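Local coordinates for protein amide synthase (Vibrio cholerae, PDB 1L5A) that probably joins an acyl group to an amine in vibriobactin assembly, as a nonribosomal peptide synthetase condensation enzyme that forms an amide bond, at residues A[251-256]-A[330-335]; A[360-365]-A[378-383]. All coordinates share one frame; numbering follows the deposited sequence.

Contact 1 of 2, residues A[251-256]-A[330-335]; sequences PDAPWL and MSPFIN
P332 O carries the polar side of this contact: it takes a backbone hydrogen bond from W257, the residue just after L256, while the CD2 methyl of L256 rests on it at 3.5 Å. One residue earlier in the chain, the carbonyl oxygen W255 O lies 3.4 Å from P332 CD and equally near CG. The proline follows a cis peptide bond, and its backbone runs closest to L256, with 5.4 Å between the CA atoms. A253 adds its methyl to the same ring, CB standing 4.2 Å from P332 CD, and its own carbonyl oxygen is bonded by R283. Beyond the proline the contact is purely apolar. I334 has CG1 anti to the backbone N (chi1 -175°), which puts CG2 on the leucine side; this methyl meets both branches of L256, 3.9 Å from CD2 and 4.0 Å from CD1, with the two side chains inclined to each other. L256, P332 and I334 are all buried. W255 takes its indole elsewhere: NE1 is held by P192 O, and the ring packs on P280 and L282 of strand 277-282. F333 points away from 251-256, its ring reaching W257 and S278. Strand 255-260, which pairs with 277-282, starts beside 333-337, the outer strand of the four-stranded mixed sheet, running roughly the same way and joined to it through P332 O and W257, in the C-terminal half of a condensation domain with the chloramphenicol acetyltransferase-like fold.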
loop_
_atom_site.group_PDB
_atom_site.type_symbol
_atom_site.label_atom_id
_atom_site.label_comp_id
_atom_site.label_asym_id
_atom_site.label_seq_id
_atom_site.Cartn_x
_atom_site.Cartn_y
_atom_site.Cartn_z
ATOM N N PRO A 251 -27.737 -24.036 14.165
ATOM C CA PRO A 251 -26.916 -23.492 15.251
ATOM C C PRO A 251 -25.586 -24.204 15.506
ATOM O O PRO A 251 -24.605 -23.565 15.892
ATOM C CB PRO A 251 -27.850 -23.569 16.457
ATOM C CG PRO A 251 -28.662 -24.798 16.155
ATOM C CD PRO A 251 -28.998 -24.586 14.693
ATOM N N ASP A 252 -25.548 -25.515 15.291
ATOM C CA ASP A 252 -24.331 -26.285 15.531
ATOM C C ASP A 252 -23.224 -26.086 14.496
ATOM O O ASP A 252 -22.117 -26.618 14.644
ATOM C CB ASP A 252 -24.684 -27.761 15.653
ATOM C CG ASP A 252 -25.674 -28.014 16.765
ATOM O OD1 ASP A 252 -25.417 -27.544 17.898
ATOM O OD2 ASP A 252 -26.708 -28.671 16.509
ATOM N N ALA A 253 -23.526 -25.324 13.447
ATOM C CA ALA A 253 -22.543 -25.032 12.414
ATOM C C ALA A 253 -22.005 -23.632 12.705
ATOM O O ALA A 253 -22.640 -22.625 12.404
ATOM C CB ALA A 253 -23.190 -25.086 11.034
ATOM N N PRO A 254 -20.831 -23.552 13.330
ATOM C CA PRO A 254 -20.282 -22.229 13.630
ATOM C C PRO A 254 -19.701 -21.499 12.421
ATOM O O PRO A 254 -19.506 -20.289 12.464
ATOM C CB PRO A 254 -19.223 -22.532 14.692
ATOM C CG PRO A 254 -18.757 -23.884 14.312
ATOM C CD PRO A 254 -20.023 -24.616 13.947
ATOM N N TRP A 255 -19.438 -22.221 11.340
ATOM C CA TRP A 255 -18.856 -21.585 10.174
ATOM C C TRP A 255 -19.723 -21.477 8.924
ATOM O O TRP A 255 -20.575 -22.332 8.667
ATOM C CB TRP A 255 -17.575 -22.301 9.816
ATOM C CG TRP A 255 -16.569 -22.330 10.920
ATOM C CD1 TRP A 255 -16.326 -23.355 11.791
ATOM C CD2 TRP A 255 -15.586 -21.326 11.196
ATOM N NE1 TRP A 255 -15.236 -23.057 12.579
ATOM C CE2 TRP A 255 -14.766 -21.817 12.233
ATOM C CE3 TRP A 255 -15.316 -20.058 10.659
ATOM C CZ2 TRP A 255 -13.689 -21.086 12.742
ATOM C CZ3 TRP A 255 -14.250 -19.333 11.163
ATOM C CH2 TRP A 255 -13.447 -19.851 12.195
ATOM N N LEU A 256 -19.498 -20.403 8.161
ATOM C CA LEU A 256 -20.176 -20.163 6.882
ATOM C C LEU A 256 -19.026 -19.921 5.919
ATOM O O LEU A 256 -18.242 -19.015 6.142
ATOM C CB LEU A 256 -21.026 -18.903 6.917
ATOM C CG LEU A 256 -22.327 -18.898 6.101
ATOM C CD1 LEU A 256 -22.654 -17.457 5.720
ATOM C CD2 LEU A 256 -22.224 -19.772 4.858
ATOM N N MET A 330 -15.724 -27.450 3.201
ATOM C CA MET A 330 -16.240 -26.083 3.097
ATOM C C MET A 330 -17.750 -26.004 3.005
ATOM O O MET A 330 -18.303 -25.620 1.986
ATOM C CB MET A 330 -15.576 -25.365 1.924
ATOM C CG MET A 330 -14.082 -25.184 2.178
ATOM S SD MET A 330 -13.067 -24.909 0.725
ATOM C CE MET A 330 -11.433 -25.551 1.273
ATOM N N SER A 331 -18.416 -26.352 4.099
ATOM C CA SER A 331 -19.868 -26.302 4.138
ATOM C C SER A 331 -20.338 -25.950 5.538
ATOM O O SER A 331 -19.726 -26.340 6.514
ATOM C CB SER A 331 -20.451 -27.656 3.729
ATOM O OG SER A 331 -21.860 -27.576 3.641
ATOM N N PRO A 332 -21.426 -25.191 5.656
ATOM C CA PRO A 332 -22.260 -24.621 4.589
ATOM C C PRO A 332 -21.521 -23.526 3.790
ATOM O O PRO A 332 -20.630 -22.857 4.298
ATOM C CB PRO A 332 -23.486 -24.100 5.348
ATOM C CG PRO A 332 -22.936 -23.742 6.674
ATOM C CD PRO A 332 -21.993 -24.903 6.978
ATOM N N PHE A 333 -21.921 -23.343 2.541
ATOM C CA PHE A 333 -21.256 -22.408 1.646
ATOM C C PHE A 333 -22.229 -21.426 0.991
ATOM O O PHE A 333 -23.328 -21.813 0.587
ATOM C CB PHE A 333 -20.554 -23.229 0.561
ATOM C CG PHE A 333 -19.520 -22.476 -0.214
ATOM C CD1 PHE A 333 -18.173 -22.604 0.104
ATOM C CD2 PHE A 333 -19.888 -21.641 -1.267
ATOM C CE1 PHE A 333 -17.199 -21.905 -0.626
ATOM C CE2 PHE A 333 -18.921 -20.939 -1.998
ATOM C CZ PHE A 333 -17.576 -21.073 -1.675
ATOM N N ILE A 334 -21.835 -20.157 0.886
ATOM C CA ILE A 334 -22.706 -19.180 0.240
ATOM C C ILE A 334 -22.019 -18.550 -0.983
ATOM O O ILE A 334 -20.822 -18.300 -0.991
ATOM C CB ILE A 334 -23.203 -18.107 1.253
ATOM C CG1 ILE A 334 -24.211 -17.183 0.576
ATOM C CG2 ILE A 334 -22.044 -17.309 1.797
ATOM C CD1 ILE A 334 -24.943 -16.293 1.529
ATOM N N ASN A 335 -22.790 -18.343 -2.037
ATOM C CA ASN A 335 -22.291 -17.796 -3.300
ATOM C C ASN A 335 -23.255 -16.730 -3.738
ATOM O O ASN A 335 -24.476 -16.926 -3.673
ATOM C CB ASN A 335 -22.310 -18.867 -4.397
ATOM C CG ASN A 335 -20.936 -19.255 -4.879
ATOM O OD1 ASN A 335 -20.170 -18.412 -5.330
ATOM N ND2 ASN A 335 -20.620 -20.548 -4.799
#

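Contact 2 of 2, residues A[360-365]-A[378-383]; sequences EGINFT and ITADLA
F364 CG and I378 CG1 both stand anti to the carbonyl carbon of their own residue (chi1 -61° for F364), and a second bend in I378, chi2 -59°, folds CD1 back to the phenyl ring. CD1 therefore arrives in the ring plane, at the CD2-CE2 edge, while I378 CG2 lies 3.8 Å from F364 CE2. The same CG2 touches I362 CD1 at 4.1 Å, where the two isoleucines lie alongside and point the same way. A380 finishes this face, its CB 4.3 Å from I362 CG1. Helix 387-409 covers it: H393 and F397 meet the F364 ring edge-to-face, and W390 packs on A380. The two strands form an antiparallel beta-hairpin, central in the four-stranded mixed sheet of this part of the condensation domain. N363 and T379 are its hydrogen-bonded pair, N363 N to T379 O at 2.7 Å and T379 N to N363 O at 3.0 Å; I362-A380 and F364-I378 are the non-hydrogen-bonded pairs on either side. The side chains of N363 and T379 occupy the other face, where T379 OG1 bonds S210 and N363 packs on F333 and N335. Pairing runs on to D381 N, which gives G361 O a 3.1 Å bond. The carboxylate of D381, a buried residue, then closes the strand end: OD1 accepts from A383 N at 2.9 Å, approached from 63° above the carboxylate plane, in an Asx turn, and also from H207 N, whereas OD2 is bonded by S384 OG and Y201 OH.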
loop_
_atom_site.group_PDB
_atom_site.type_symbol
_atom_site.label_atom_id
_atom_site.label_comp_id
_atom_site.label_asym_id
_atom_site.label_seq_id
_atom_site.Cartn_x
_atom_site.Cartn_y
_atom_site.Cartn_z
ATOM N N GLU A 360 -20.518 -30.039 -2.938
ATOM C CA GLU A 360 -20.081 -30.717 -1.730
ATOM C C GLU A 360 -20.781 -30.029 -0.558
ATOM O O GLU A 360 -20.791 -28.808 -0.474
ATOM C CB GLU A 360 -18.563 -30.622 -1.607
ATOM C CG GLU A 360 -17.917 -31.788 -0.880
ATOM C CD GLU A 360 -16.393 -31.805 -1.030
ATOM O OE1 GLU A 360 -15.908 -31.785 -2.189
ATOM O OE2 GLU A 360 -15.684 -31.843 0.009
ATOM N N GLY A 361 -21.387 -30.810 0.331
ATOM C CA GLY A 361 -22.092 -30.225 1.456
ATOM C C GLY A 361 -23.354 -29.521 0.990
ATOM O O GLY A 361 -23.992 -29.948 0.034
ATOM N N ILE A 362 -23.754 -28.462 1.680
ATOM C CA ILE A 362 -24.925 -27.722 1.262
ATOM C C ILE A 362 -24.443 -26.341 0.803
ATOM O O ILE A 362 -23.493 -25.780 1.352
ATOM C CB ILE A 362 -25.941 -27.582 2.395
ATOM C CG1 ILE A 362 -27.239 -26.977 1.839
ATOM C CG2 ILE A 362 -25.362 -26.727 3.505
ATOM C CD1 ILE A 362 -28.347 -26.841 2.834
ATOM N N ASN A 363 -25.099 -25.806 -0.217
ATOM C CA ASN A 363 -24.721 -24.529 -0.812
ATOM C C ASN A 363 -25.926 -23.581 -0.967
ATOM O O ASN A 363 -26.997 -23.984 -1.442
ATOM C CB ASN A 363 -24.109 -24.830 -2.179
ATOM C CG ASN A 363 -23.431 -23.634 -2.811
ATOM O OD1 ASN A 363 -22.198 -23.535 -2.809
ATOM N ND2 ASN A 363 -24.226 -22.721 -3.370
ATOM N N PHE A 364 -25.764 -22.333 -0.538
ATOM C CA PHE A 364 -26.822 -21.345 -0.684
ATOM C C PHE A 364 -26.321 -20.393 -1.750
ATOM O O PHE A 364 -25.240 -19.821 -1.621
ATOM C CB PHE A 364 -27.076 -20.599 0.631
ATOM C CG PHE A 364 -27.508 -21.498 1.743
ATOM C CD1 PHE A 364 -26.632 -21.825 2.773
ATOM C CD2 PHE A 364 -28.759 -22.101 1.707
ATOM C CE1 PHE A 364 -26.990 -22.753 3.752
ATOM C CE2 PHE A 364 -29.126 -23.029 2.681
ATOM C CZ PHE A 364 -28.240 -23.359 3.704
ATOM N N THR A 365 -27.088 -20.241 -2.816
ATOM C CA THR A 365 -26.676 -19.363 -3.889
ATOM C C THR A 365 -27.707 -18.303 -4.229
ATOM O O THR A 365 -28.906 -18.556 -4.281
ATOM C CB THR A 365 -26.333 -20.163 -5.135
ATOM O OG1 THR A 365 -25.006 -20.683 -5.001
ATOM C CG2 THR A 365 -26.418 -19.291 -6.374
ATOM N N ILE A 378 -30.957 -23.520 -3.295
ATOM C CA ILE A 378 -30.457 -24.340 -2.198
ATOM C C ILE A 378 -30.054 -25.682 -2.798
ATOM O O ILE A 378 -30.902 -26.494 -3.132
ATOM C CB ILE A 378 -31.536 -24.563 -1.124
ATOM C CG1 ILE A 378 -32.221 -23.236 -0.782
ATOM C CG2 ILE A 378 -30.911 -25.148 0.125
ATOM C CD1 ILE A 378 -31.287 -22.180 -0.284
ATOM N N THR A 379 -28.755 -25.909 -2.934
ATOM C CA THR A 379 -28.234 -27.141 -3.513
ATOM C C THR A 379 -27.414 -27.972 -2.524
ATOM O O THR A 379 -26.567 -27.445 -1.801
ATOM C CB THR A 379 -27.344 -26.817 -4.703
ATOM O OG1 THR A 379 -28.142 -26.203 -5.718
ATOM C CG2 THR A 379 -26.676 -28.068 -5.241
ATOM N N ALA A 380 -27.665 -29.277 -2.505
ATOM C CA ALA A 380 -26.944 -30.171 -1.615
ATOM C C ALA A 380 -26.474 -31.397 -2.362
ATOM O O ALA A 380 -27.104 -31.826 -3.321
ATOM C CB ALA A 380 -27.832 -30.593 -0.459
ATOM N N ASP A 381 -25.345 -31.939 -1.927
ATOM C CA ASP A 381 -24.800 -33.154 -2.500
ATOM C C ASP A 381 -25.178 -34.235 -1.488
ATOM O O ASP A 381 -24.581 -34.331 -0.415
ATOM C CB ASP A 381 -23.283 -33.057 -2.626
ATOM C CG ASP A 381 -22.618 -34.420 -2.659
ATOM O OD1 ASP A 381 -23.267 -35.387 -3.122
ATOM O OD2 ASP A 381 -21.443 -34.520 -2.230
ATOM N N LEU A 382 -26.175 -35.039 -1.821
ATOM C CA LEU A 382 -26.630 -36.072 -0.896
ATOM C C LEU A 382 -25.564 -37.074 -0.453
ATOM O O LEU A 382 -25.735 -37.753 0.556
ATOM C CB LEU A 382 -27.856 -36.790 -1.475
ATOM C CG LEU A 382 -29.029 -35.808 -1.642
ATOM C CD1 LEU A 382 -30.325 -36.545 -1.928
ATOM C CD2 LEU A 382 -29.178 -34.995 -0.357
ATOM N N ALA A 383 -24.454 -37.134 -1.181
ATOM C CA ALA A 383 -23.367 -38.045 -0.843
ATOM C C ALA A 383 -22.449 -37.454 0.235
ATOM O O ALA A 383 -21.551 -38.127 0.733
ATOM C CB ALA A 383 -22.556 -38.359 -2.089
#

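Contacts 1 and 2 follow each other along the chain, yet their centres lie only 11 Å apart because strands 333-337 and 362-368 are sheet neighbours. F333 O meets F364 N at 2.7 Å, a probable hydrogen bond, and S331 OG reaches I362 N at 2.9 Å just before the strands pair fully. P332, wedged against 251-256, also packs on I362, so this proline of contact 1 touches a residue of contact 2. Sheet pairing runs from 333-337 through 362-368 to 374-381, and contact 1 packs 255-256 against the outer strand. Neither contact includes the HHxxxDG signature of condensation domains, which runs from the end of strand 117-125, in the other large sheet, to the start of helix 131-150.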